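Local coordinates for protein ArtJ (PDB 2PVU) that binds arginine, lysine and histidine and probably delivers them to its cognate ATP-binding cassette transporter, at residues A[44-49]-A[73-78]; A[173-178]-A[188-193]; A[246-251]-A[265-270]. All coordinates share one frame; numbering follows the deposited sequence.

The three contacts follow one another along the chain without overlap. Contacts 1 and 3 lie near each other, about 18 Å between centres, and touch directly: V247 of helix 237-249 packs against A73, V74 and A77 of helix 66-78. Contact 2 lies on the other side of the chain's centre, about 30 Å from contact 1 and 34 Å from contact 3. Its strands belong to a separate, mixed sheet. This is the two-lobed arrangement of solute-binding proteins, with lysine held in the cleft. There D49 at the end of segment 44-49 meets T177 of segment 173-178, so contacts 1 and 2 reach the pocket region from opposite lobes.

Contact 1: residues A[44-49]-A[73-78]; sequences VVVGTD and AVMKAA
V44 and M75 are the closest backbone pair between the strand at 44-48 and the last turns of helix 66-78, with their CA atoms 9.3 Å apart, a gap that side chains alone fill. The strand sends V44 and V46 toward the helix, while V45 between them points away. From the helix, M75 is the one residue to answer both valines, and its terminal methyl does the touching. M75 CE comes down on the branch of V44, 3.9 Å from CB and equally 3.9 Å from CG1, with CG2 only a little farther at 4.1 Å. The methyl therefore rests over the whole fork of the valine and does not meet a single tip. V46 is a looser neighbour, its CG2 4.4 Å from M75 CE.

The shape of the methionine explains this placing. After leaving the helix with CG anti to the carbonyl carbon, the chain bends at chi2 (-57°) and again at chi3 (-90°), which brings CE round to V44. The contact is entirely apolar and buries a modest 87 Å² in total.

In the fold, this is the packing of a helix on a parallel sheet within a beta-alpha-beta crossover: strand 44-48 leads, by way of a small hairpin and helix 66-78, to the adjacent strand 82-86. M75 also touches Y82 and M103, side chains from the strands that flank 44-48, and so spans the sheet. At the far end of the segment D49 enters the lysine pocket, where OD2 is hydrogen-bonded to Q153 NE2. Strand 44-48 is the central one of its three-stranded sheet, and helix 66-78 is itself packed by helix 237-249, whose A243 meets V74, A77 and A78.

Contact 2: residues A[173-178]-A[188-193]; sequences KKFETT and GGVDAV
V190 meets K173 and F175 within a beta-alpha-beta unit in which strand 172-175 is followed by helix 178-186 and strand 192-196. The two strands do not pair with each other; both run parallel to strand 150-153, which lies between them, so the side chains meet across the position of that strand, with F175 just before the connection and V190 close to its end. V190 is the centre of the contact, buried and just ahead of its strand, and a single methyl, CG1, reaches both partners.

K173 takes part through the root of its chain, not its charge. Its CG lies 3.8 Å from V190 CG1 and CB 4.1 Å, the two side chains running alongside in opposed directions. A bend at chi2 (-70°) then turns the remaining chain away, and the ammonium is hydrogen-bonded to P170 O, so the hydrocarbon root serves the contact while the charged end is satisfied elsewhere.

F175, two residues further along the strand, also points toward V190, its ring packed against V180, A181 and E184 of the intervening helix. That helix also holds the valine, through a backbone hydrogen bond between V190 and E184. On the aromatic ring V190 arrives at the edge, not over a face: its CG1 lies close to the ring plane, 4.5 Å from F175 CE2.

Contact 3: residues A[246-251]-A[265-270]; sequences NVINSG and PKLDRL. With SO4 (sulfate ion), chain B; SO4 (sulfate ion), chain C.
I248 joins L267 and L270 by methyl contacts alone, yet the same short segment that supplies the leucines also binds two sulfate ions. I248 projects from helix 237-249 and divides its two branches between the leucines. Its CG2 lies 4.2 Å from CD1 of L267. The longer branch of I248 ends at CD1, 3.9 Å from CD1 of L270, the two side chains crossing at a slant. A chi1 of -67° turns CG1 anti to the carbonyl carbon and CG2 anti to the backbone N, directing CG2 at L267 and the longer branch at L270.

Y253 of helix 252-261 touches both I248 and L267, so the C-terminal tail folds back onto the pair of helices before it. G251, with positive phi, is the first residue to leave helical geometry and stands at the N-cap of the next helix.

K266, just before the 3-10 turn, and R269 within it run off together toward sulfate B. R269 grips it in a forked manner, NE to O4 at 2.8 Å and NH2 to O1 at 2.6 Å, with the sulfur in the guanidinium plane at its edge. K266 NZ adds a bond to O3 of 2.9 Å and a weak one to O1. Sulfate C is held chiefly by the backbone, K266 N reaching its O3 at 3.0 Å in a nearly straight bond (170°); R269 NH1 gives O2 only a weak bond. L270 CD2 lies beside this second ion.

The sulfates probably come from the crystallisation liquor. The chemistry implies a division of labour: leucines fasten the tail to the helices by apolar contact at the surface, whereas a lysine, an arginine and a backbone N-H form a site to which anions are drawn, here filled by sulfate.

Contact 1: residues A[44-49]-A[73-78]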
ATOM      1  N   VAL A  44      15.612  14.310   4.573  1.00 22.86           N
ATOM      2  CA  VAL A  44      15.137  13.401   3.551  1.00 22.10           C
ATOM      3  C   VAL A  44      13.653  13.696   3.280  1.00 22.24           C
ATOM      4  O   VAL A  44      12.852  13.824   4.213  1.00 22.45           O
ATOM      5  CB  VAL A  44      15.271  11.916   4.002  1.00 22.65           C
ATOM      6  CG1 VAL A  44      14.728  10.992   2.906  1.00 22.78           C
ATOM      7  CG2 VAL A  44      16.732  11.624   4.315  1.00 22.83           C
ATOM      8  N   VAL A  45      13.296  13.796   2.002  1.00 21.70           N
ATOM      9  CA  VAL A  45      11.923  14.080   1.630  1.00 20.86           C
ATOM     10  C   VAL A  45      11.263  12.756   1.318  1.00 21.37           C
ATOM     11  O   VAL A  45      11.610  12.090   0.310  1.00 22.83           O
ATOM     12  CB  VAL A  45      11.836  15.023   0.404  1.00 19.92           C
ATOM     13  CG1 VAL A  45      10.382  15.288   0.013  1.00 21.51           C
ATOM     14  CG2 VAL A  45      12.568  16.338   0.720  1.00 20.37           C
ATOM     15  N   VAL A  46      10.262  12.398   2.129  1.00 20.21           N
ATOM     16  CA  VAL A  46       9.600  11.103   1.955  1.00 20.11           C
ATOM     17  C   VAL A  46       8.161  11.348   1.481  1.00 20.76           C
ATOM     18  O   VAL A  46       7.438  12.085   2.125  1.00 23.27           O
ATOM     19  CB  VAL A  46       9.558  10.265   3.284  1.00 19.96           C
ATOM     20  CG1 VAL A  46       9.007   8.841   2.987  1.00 18.63           C
ATOM     21  CG2 VAL A  46      10.922  10.180   3.954  1.00 21.02           C
ATOM     22  N   GLY A  47       7.781  10.785   0.335  1.00 20.33           N
ATOM     23  CA  GLY A  47       6.398  10.926  -0.162  1.00 20.11           C
ATOM     24  C   GLY A  47       5.502   9.747   0.141  1.00 21.04           C
ATOM     25  O   GLY A  47       5.963   8.609   0.309  1.00 20.22           O
ATOM     26  N   THR A  48       4.193  10.010   0.147  1.00 22.25           N
ATOM     27  CA  THR A  48       3.180   8.983   0.399  1.00 23.01           C
ATOM     28  C   THR A  48       1.845   9.432  -0.191  1.00 23.61           C
ATOM     29  O   THR A  48       1.663  10.616  -0.544  1.00 23.26           O
ATOM     30  CB  THR A  48       3.030   8.691   1.919  1.00 22.46           C
ATOM     31  OG1 THR A  48       2.315   7.453   2.131  1.00 23.59           O
ATOM     32  CG2 THR A  48       2.313   9.855   2.680  1.00 22.96           C
ATOM     33  N   ASP A  49       0.936   8.460  -0.324  1.00 23.63           N
ATOM     34  CA  ASP A  49      -0.458   8.702  -0.778  1.00 22.93           C
ATOM     35  C   ASP A  49      -1.299   8.472   0.446  1.00 21.93           C
ATOM     36  O   ASP A  49      -1.693   7.318   0.690  1.00 23.44           O
ATOM     37  CB  ASP A  49      -0.809   7.702  -1.904  1.00 23.28           C
ATOM     38  CG  ASP A  49      -2.306   7.624  -2.197  1.00 25.57           C
ATOM     39  OD1 ASP A  49      -2.961   8.701  -2.075  1.00 23.95           O
ATOM     40  OD2 ASP A  49      -2.804   6.518  -2.530  1.00 24.01           O
ATOM     41  N   ALA A  73      10.309   4.923  13.132  1.00 21.40           N
ATOM     42  CA  ALA A  73      11.272   3.983  13.753  1.00 21.54           C
ATOM     43  C   ALA A  73      12.490   3.750  12.865  1.00 21.26           C
ATOM     44  O   ALA A  73      13.656   3.766  13.316  1.00 21.14           O
ATOM     45  CB  ALA A  73      10.586   2.666  13.998  1.00 21.39           C
ATOM     46  N   VAL A  74      12.217   3.488  11.597  1.00 21.32           N
ATOM     47  CA  VAL A  74      13.292   3.208  10.665  1.00 21.87           C
ATOM     48  C   VAL A  74      14.250   4.414  10.504  1.00 21.98           C
ATOM     49  O   VAL A  74      15.461   4.264  10.652  1.00 22.67           O
ATOM     50  CB  VAL A  74      12.700   2.711   9.324  1.00 20.39           C
ATOM     51  CG1 VAL A  74      13.712   2.766   8.240  1.00 22.74           C
ATOM     52  CG2 VAL A  74      12.149   1.248   9.501  1.00 20.41           C
ATOM     53  N   MET A  75      13.721   5.595  10.175  1.00 22.06           N
ATOM     54  CA  MET A  75      14.570   6.770  10.001  1.00 22.73           C
ATOM     55  C   MET A  75      15.307   7.188  11.274  1.00 23.76           C
ATOM     56  O   MET A  75      16.438   7.668  11.207  1.00 25.01           O
ATOM     57  CB  MET A  75      13.750   7.936   9.453  1.00 22.38           C
ATOM     58  CG  MET A  75      13.073   7.605   8.081  1.00 21.32           C
ATOM     59  SD  MET A  75      14.153   7.085   6.717  1.00 26.11           S
ATOM     60  CE  MET A  75      14.475   8.712   6.037  1.00 23.46           C
ATOM     61  N   LYS A  76      14.705   6.970  12.433  1.00 23.50           N
ATOM     62  CA  LYS A  76      15.401   7.227  13.691  1.00 24.71           C
ATOM     63  C   LYS A  76      16.573   6.259  13.902  1.00 24.09           C
ATOM     64  O   LYS A  76      17.673   6.687  14.295  1.00 22.36           O
ATOM     65  CB  LYS A  76      14.424   7.247  14.878  1.00 25.71           C
ATOM     66  CG  LYS A  76      13.612   8.550  14.922  1.00 26.66           C
ATOM     67  CD  LYS A  76      12.545   8.602  15.998  1.00 27.63           C
ATOM     68  CE  LYS A  76      11.973  10.026  16.100  1.00 30.42           C
ATOM     69  NZ  LYS A  76      10.667  10.082  16.826  1.00 35.27           N
ATOM     70  N   ALA A  77      16.348   4.978  13.608  1.00 23.42           N
ATOM     71  CA  ALA A  77      17.400   3.957  13.704  1.00 23.84           C
ATOM     72  C   ALA A  77      18.515   4.256  12.697  1.00 24.08           C
ATOM     73  O   ALA A  77      19.696   3.980  12.954  1.00 23.76           O
ATOM     74  CB  ALA A  77      16.813   2.549  13.493  1.00 23.53           C
ATOM     75  N   ALA A  78      18.141   4.862  11.568  1.00 23.40           N
ATOM     76  CA  ALA A  78      19.079   5.175  10.494  1.00 23.45           C
ATOM     77  C   ALA A  78      19.854   6.488  10.712  1.00 23.56           C
ATOM     78  O   ALA A  78      20.796   6.774   9.963  1.00 23.73           O
ATOM     79  CB  ALA A  78      18.337   5.218   9.157  1.00 22.26           C
TER

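Contact 2: residues A[173-178]-A[188-193]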
ATOM      1  N   LYS A 173     -12.380   0.445 -14.072  1.00 24.51           N
ATOM      2  CA  LYS A 173     -12.458   1.862 -13.805  1.00 23.96           C
ATOM      3  C   LYS A 173     -11.332   2.243 -12.843  1.00 24.58           C
ATOM      4  O   LYS A 173     -11.172   1.625 -11.789  1.00 23.04           O
ATOM      5  CB  LYS A 173     -13.800   2.235 -13.184  1.00 23.46           C
ATOM      6  CG  LYS A 173     -15.037   1.687 -13.918  1.00 23.61           C
ATOM      7  CD  LYS A 173     -15.208   2.380 -15.233  1.00 28.72           C
ATOM      8  CE  LYS A 173     -16.561   2.082 -15.872  1.00 28.00           C
ATOM      9  NZ  LYS A 173     -16.470   2.598 -17.274  1.00 29.47           N
ATOM     10  N   LYS A 174     -10.571   3.268 -13.208  1.00 24.77           N
ATOM     11  CA  LYS A 174      -9.349   3.612 -12.474  1.00 26.38           C
ATOM     12  C   LYS A 174      -9.516   4.930 -11.740  1.00 26.84           C
ATOM     13  O   LYS A 174     -10.006   5.920 -12.354  1.00 28.44           O
ATOM     14  CB  LYS A 174      -8.158   3.697 -13.445  1.00 26.80           C
ATOM     15  CG  LYS A 174      -7.853   2.426 -14.226  1.00 31.18           C
ATOM     16  CD  LYS A 174      -6.954   2.760 -15.409  1.00 38.99           C
ATOM     17  CE  LYS A 174      -6.637   1.551 -16.267  1.00 42.80           C
ATOM     18  NZ  LYS A 174      -7.836   0.897 -16.834  1.00 47.08           N
ATOM     19  N   PHE A 175      -9.119   4.971 -10.462  1.00 24.63           N
ATOM     20  CA  PHE A 175      -9.268   6.173  -9.630  1.00 23.87           C
ATOM     21  C   PHE A 175      -7.940   6.595  -9.008  1.00 23.10           C
ATOM     22  O   PHE A 175      -7.066   5.759  -8.809  1.00 22.14           O
ATOM     23  CB  PHE A 175     -10.319   5.912  -8.550  1.00 23.80           C
ATOM     24  CG  PHE A 175     -11.625   5.450  -9.143  1.00 23.06           C
ATOM     25  CD1 PHE A 175     -12.463   6.353  -9.773  1.00 26.62           C
ATOM     26  CD2 PHE A 175     -11.926   4.109  -9.199  1.00 22.55           C
ATOM     27  CE1 PHE A 175     -13.648   5.918 -10.352  1.00 27.11           C
ATOM     28  CE2 PHE A 175     -13.106   3.649  -9.787  1.00 24.05           C
ATOM     29  CZ  PHE A 175     -13.956   4.582 -10.385  1.00 26.39           C
ATOM     30  N   GLU A 176      -7.786   7.883  -8.706  1.00 21.74           N
ATOM     31  CA  GLU A 176      -6.481   8.361  -8.209  1.00 21.47           C
ATOM     32  C   GLU A 176      -6.218   7.956  -6.762  1.00 21.58           C
ATOM     33  O   GLU A 176      -5.052   7.923  -6.346  1.00 21.72           O
ATOM     34  CB  GLU A 176      -6.373   9.904  -8.376  1.00 22.04           C
ATOM     35  CG  GLU A 176      -5.057  10.511  -7.906  1.00 22.82           C
ATOM     36  CD  GLU A 176      -3.832   9.883  -8.534  1.00 28.40           C
ATOM     37  OE1 GLU A 176      -3.881   9.394  -9.705  1.00 27.32           O
ATOM     38  OE2 GLU A 176      -2.792   9.922  -7.839  1.00 27.00           O
ATOM     39  N   THR A 177      -7.283   7.653  -6.008  1.00 21.02           N
ATOM     40  CA  THR A 177      -7.141   7.054  -4.652  1.00 21.61           C
ATOM     41  C   THR A 177      -7.974   5.790  -4.537  1.00 22.42           C
ATOM     42  O   THR A 177      -9.026   5.653  -5.211  1.00 22.08           O
ATOM     43  CB  THR A 177      -7.560   8.010  -3.545  1.00 20.93           C
ATOM     44  OG1 THR A 177      -8.946   8.349  -3.683  1.00 24.61           O
ATOM     45  CG2 THR A 177      -6.727   9.299  -3.571  1.00 22.26           C
ATOM     46  N   THR A 178      -7.546   4.899  -3.640  1.00 22.05           N
ATOM     47  CA  THR A 178      -8.398   3.757  -3.266  1.00 22.99           C
ATOM     48  C   THR A 178      -9.674   4.244  -2.560  1.00 22.46           C
ATOM     49  O   THR A 178     -10.730   3.606  -2.675  1.00 21.85           O
ATOM     50  CB  THR A 178      -7.584   2.803  -2.385  1.00 23.14           C
ATOM     51  OG1 THR A 178      -6.490   2.391  -3.172  1.00 23.59           O
ATOM     52  CG2 THR A 178      -8.414   1.544  -1.903  1.00 20.52           C
ATOM     53  N   GLY A 188     -22.684   2.354  -6.374  1.00 22.34           N
ATOM     54  CA  GLY A 188     -23.072   1.492  -7.473  1.00 22.09           C
ATOM     55  C   GLY A 188     -22.413   1.789  -8.810  1.00 22.60           C
ATOM     56  O   GLY A 188     -22.796   1.217  -9.839  1.00 23.65           O
ATOM     57  N   GLY A 189     -21.437   2.683  -8.826  1.00 19.98           N
ATOM     58  CA  GLY A 189     -20.699   2.946 -10.058  1.00 22.08           C
ATOM     59  C   GLY A 189     -19.867   1.748 -10.519  1.00 22.48           C
ATOM     60  O   GLY A 189     -19.627   1.563 -11.718  1.00 23.40           O
ATOM     61  N   VAL A 190     -19.400   0.948  -9.566  1.00 22.29           N
ATOM     62  CA  VAL A 190     -18.717  -0.313  -9.903  1.00 21.89           C
ATOM     63  C   VAL A 190     -19.350  -1.455  -9.111  1.00 21.59           C
ATOM     64  O   VAL A 190     -19.995  -1.223  -8.066  1.00 22.30           O
ATOM     65  CB  VAL A 190     -17.151  -0.277  -9.691  1.00 21.58           C
ATOM     66  CG1 VAL A 190     -16.534   0.874 -10.502  1.00 21.85           C
ATOM     67  CG2 VAL A 190     -16.800  -0.166  -8.203  1.00 21.63           C
ATOM     68  N   ASP A 191     -19.129  -2.660  -9.611  1.00 21.25           N
ATOM     69  CA  ASP A 191     -19.670  -3.921  -9.041  1.00 21.89           C
ATOM     70  C   ASP A 191     -18.731  -4.524  -7.979  1.00 21.55           C
ATOM     71  O   ASP A 191     -19.160  -5.320  -7.137  1.00 22.28           O
ATOM     72  CB  ASP A 191     -19.854  -4.958 -10.144  1.00 22.12           C
ATOM     73  CG  ASP A 191     -20.844  -4.528 -11.199  1.00 24.68           C
ATOM     74  OD1 ASP A 191     -21.895  -3.979 -10.823  1.00 28.07           O
ATOM     75  OD2 ASP A 191     -20.577  -4.751 -12.398  1.00 27.86           O
ATOM     76  N   ALA A 192     -17.460  -4.138  -8.015  1.00 21.54           N
ATOM     77  CA  ALA A 192     -16.443  -4.715  -7.148  1.00 20.57           C
ATOM     78  C   ALA A 192     -15.226  -3.814  -7.207  1.00 19.92           C
ATOM     79  O   ALA A 192     -15.013  -3.098  -8.210  1.00 20.45           O
ATOM     80  CB  ALA A 192     -16.055  -6.113  -7.656  1.00 20.37           C
ATOM     81  N   VAL A 193     -14.420  -3.882  -6.144  1.00 20.00           N
ATOM     82  CA  VAL A 193     -13.115  -3.191  -6.079  1.00 19.45           C
ATOM     83  C   VAL A 193     -12.041  -4.245  -5.797  1.00 20.13           C
ATOM     84  O   VAL A 193     -12.264  -5.204  -4.990  1.00 20.60           O
ATOM     85  CB  VAL A 193     -13.140  -2.077  -4.988  1.00 19.66           C
ATOM     86  CG1 VAL A 193     -11.668  -1.582  -4.624  1.00 21.63           C
ATOM     87  CG2 VAL A 193     -13.986  -0.888  -5.487  1.00 18.74           C
TER

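Contact 3: residues A[246-251]-A[265-270]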
ATOM      1  N   ASN A 246      17.277  -3.536  12.263  1.00 25.14           N
ATOM      2  CA  ASN A 246      17.399  -3.117  13.664  1.00 26.04           C
ATOM      3  C   ASN A 246      16.023  -2.964  14.330  1.00 25.88           C
ATOM      4  O   ASN A 246      15.798  -3.485  15.425  1.00 26.08           O
ATOM      5  CB  ASN A 246      18.262  -1.861  13.762  1.00 26.91           C
ATOM      6  CG  ASN A 246      19.777  -2.140  13.453  1.00 33.53           C
ATOM      7  OD1 ASN A 246      20.556  -1.211  13.139  1.00 38.67           O
ATOM      8  ND2 ASN A 246      20.191  -3.419  13.549  1.00 35.77           N
ATOM      9  N   VAL A 247      15.093  -2.301  13.638  1.00 25.63           N
ATOM     10  CA  VAL A 247      13.683  -2.188  14.084  1.00 24.71           C
ATOM     11  C   VAL A 247      12.964  -3.536  14.275  1.00 24.67           C
ATOM     12  O   VAL A 247      12.234  -3.729  15.262  1.00 24.26           O
ATOM     13  CB  VAL A 247      12.877  -1.221  13.168  1.00 25.09           C
ATOM     14  CG1 VAL A 247      11.345  -1.265  13.469  1.00 23.22           C
ATOM     15  CG2 VAL A 247      13.410   0.206  13.358  1.00 25.21           C
ATOM     16  N   ILE A 248      13.164  -4.464  13.345  1.00 24.38           N
ATOM     17  CA  ILE A 248      12.618  -5.808  13.506  1.00 25.12           C
ATOM     18  C   ILE A 248      13.296  -6.539  14.671  1.00 25.65           C
ATOM     19  O   ILE A 248      12.625  -7.100  15.548  1.00 25.47           O
ATOM     20  CB  ILE A 248      12.724  -6.633  12.218  1.00 25.26           C
ATOM     21  CG1 ILE A 248      11.793  -6.037  11.128  1.00 24.37           C
ATOM     22  CG2 ILE A 248      12.427  -8.138  12.524  1.00 25.19           C
ATOM     23  CD1 ILE A 248      12.028  -6.555   9.720  1.00 26.64           C
ATOM     24  N   ASN A 249      14.626  -6.498  14.714  1.00 26.58           N
ATOM     25  CA  ASN A 249      15.367  -7.182  15.775  1.00 26.48           C
ATOM     26  C   ASN A 249      15.010  -6.761  17.195  1.00 26.51           C
ATOM     27  O   ASN A 249      14.995  -7.596  18.095  1.00 26.98           O
ATOM     28  CB  ASN A 249      16.871  -7.026  15.576  1.00 27.62           C
ATOM     29  CG  ASN A 249      17.382  -7.831  14.422  1.00 28.04           C
ATOM     30  OD1 ASN A 249      16.660  -8.622  13.849  1.00 30.28           O
ATOM     31  ND2 ASN A 249      18.641  -7.640  14.086  1.00 32.21           N
ATOM     32  N   SER A 250      14.743  -5.470  17.393  1.00 26.24           N
ATOM     33  CA  SER A 250      14.506  -4.914  18.732  1.00 26.71           C
ATOM     34  C   SER A 250      13.087  -5.192  19.276  1.00 26.30           C
ATOM     35  O   SER A 250      12.825  -4.959  20.453  1.00 26.58           O
ATOM     36  CB  SER A 250      14.778  -3.396  18.716  1.00 27.43           C
ATOM     37  OG  SER A 250      13.775  -2.719  17.962  1.00 25.82           O
ATOM     38  N   GLY A 251      12.178  -5.661  18.421  1.00 25.17           N
ATOM     39  CA  GLY A 251      10.789  -5.857  18.831  1.00 23.51           C
ATOM     40  C   GLY A 251       9.904  -4.652  18.507  1.00 23.09           C
ATOM     41  O   GLY A 251       8.694  -4.717  18.707  1.00 23.69           O
ATOM     42  N   PRO A 265       2.778 -10.367  14.309  1.00 25.06           N
ATOM     43  CA  PRO A 265       3.106 -10.625  12.897  1.00 24.73           C
ATOM     44  C   PRO A 265       3.756 -12.003  12.745  1.00 24.06           C
ATOM     45  O   PRO A 265       4.160 -12.606  13.742  1.00 24.34           O
ATOM     46  CB  PRO A 265       4.149  -9.556  12.587  1.00 24.12           C
ATOM     47  CG  PRO A 265       4.879  -9.397  13.918  1.00 26.05           C
ATOM     48  CD  PRO A 265       3.717  -9.416  14.923  1.00 24.02           C
ATOM     49  N   LYS A 266       3.853 -12.491  11.511  1.00 23.89           N
ATOM     50  CA  LYS A 266       4.645 -13.693  11.240  1.00 23.66           C
ATOM     51  C   LYS A 266       5.916 -13.215  10.566  1.00 21.96           C
ATOM     52  O   LYS A 266       5.950 -13.031   9.339  1.00 22.18           O
ATOM     53  CB  LYS A 266       3.864 -14.683  10.369  1.00 23.97           C
ATOM     54  CG  LYS A 266       2.703 -15.346  11.167  1.00 28.15           C
ATOM     55  CD  LYS A 266       1.892 -16.293  10.307  1.00 34.05           C
ATOM     56  CE  LYS A 266       0.978 -17.186  11.125  1.00 37.47           C
ATOM     57  NZ  LYS A 266       0.085 -17.890  10.164  1.00 39.89           N
ATOM     58  N   LEU A 267       6.934 -12.936  11.383  1.00 21.07           N
ATOM     59  CA  LEU A 267       8.169 -12.320  10.849  1.00 20.60           C
ATOM     60  C   LEU A 267       8.873 -13.200   9.821  1.00 20.54           C
ATOM     61  O   LEU A 267       9.660 -12.693   9.037  1.00 21.47           O
ATOM     62  CB  LEU A 267       9.142 -11.911  11.985  1.00 20.81           C
ATOM     63  CG  LEU A 267       8.622 -10.931  13.050  1.00 21.05           C
ATOM     64  CD1 LEU A 267       9.606 -10.779  14.213  1.00 21.60           C
ATOM     65  CD2 LEU A 267       8.292  -9.564  12.426  1.00 20.83           C
ATOM     66  N   ASP A 268       8.622 -14.519   9.839  1.00 19.46           N
ATOM     67  CA  ASP A 268       9.258 -15.386   8.833  1.00 19.29           C
ATOM     68  C   ASP A 268       8.815 -15.051   7.394  1.00 19.73           C
ATOM     69  O   ASP A 268       9.484 -15.464   6.438  1.00 21.45           O
ATOM     70  CB  ASP A 268       9.092 -16.894   9.140  1.00 19.29           C
ATOM     71  CG  ASP A 268       7.624 -17.365   9.181  1.00 19.14           C
ATOM     72  OD1 ASP A 268       6.700 -16.603   8.817  1.00 20.55           O
ATOM     73  OD2 ASP A 268       7.424 -18.543   9.588  1.00 20.15           O
ATOM     74  N   ARG A 269       7.681 -14.359   7.251  1.00 20.92           N
ATOM     75  CA  ARG A 269       7.215 -13.816   5.949  1.00 22.09           C
ATOM     76  C   ARG A 269       8.197 -12.791   5.350  1.00 23.27           C
ATOM     77  O   ARG A 269       8.243 -12.604   4.126  1.00 25.22           O
ATOM     78  CB  ARG A 269       5.834 -13.145   6.112  1.00 20.78           C
ATOM     79  CG  ARG A 269       4.765 -14.169   6.441  1.00 20.77           C
ATOM     80  CD  ARG A 269       3.424 -13.449   6.557  1.00 26.79           C
ATOM     81  NE  ARG A 269       2.334 -14.387   6.817  1.00 28.96           N
ATOM     82  CZ  ARG A 269       1.069 -14.005   6.872  1.00 30.95           C
ATOM     83  NH1 ARG A 269       0.775 -12.716   6.697  1.00 31.79           N
ATOM     84  NH2 ARG A 269       0.110 -14.891   7.088  1.00 31.04           N
ATOM     85  N   LEU A 270       8.983 -12.154   6.207  1.00 23.43           N
ATOM     86  CA  LEU A 270       9.913 -11.130   5.772  1.00 24.01           C
ATOM     87  C   LEU A 270      11.270 -11.669   5.329  1.00 25.25           C
ATOM     88  O   LEU A 270      12.118 -10.884   4.896  1.00 24.19           O
ATOM     89  CB  LEU A 270      10.088 -10.063   6.849  1.00 24.63           C
ATOM     90  CG  LEU A 270       8.735  -9.551   7.362  1.00 26.75           C
ATOM     91  CD1 LEU A 270       8.909  -8.509   8.475  1.00 29.39           C
ATOM     92  CD2 LEU A 270       7.900  -9.006   6.200  1.00 27.91           C
TER
HETATM   93  S   SO4 B 252       1.380 -18.163   6.806  1.00 48.82           S
HETATM   94  O1  SO4 B 252       0.105 -17.468   6.949  1.00 47.44           O
HETATM   95  O2  SO4 B 252       1.377 -18.997   5.606  1.00 47.24           O
HETATM   96  O3  SO4 B 252       1.585 -18.996   7.998  1.00 47.97           O
HETATM   97  O4  SO4 B 252       2.441 -17.161   6.664  1.00 47.23           O
HETATM   98  S   SO4 C 253       3.020  -9.812   8.314  1.00 53.62           S
HETATM   99  O1  SO4 C 253       2.456  -8.688   9.045  1.00 52.70           O
HETATM  100  O2  SO4 C 253       2.275  -9.783   7.007  1.00 41.16           O
HETATM  101  O3  SO4 C 253       2.757 -11.022   9.142  1.00 35.58           O
HETATM  102  O4  SO4 C 253       4.481  -9.572   8.139  1.00 45.05           O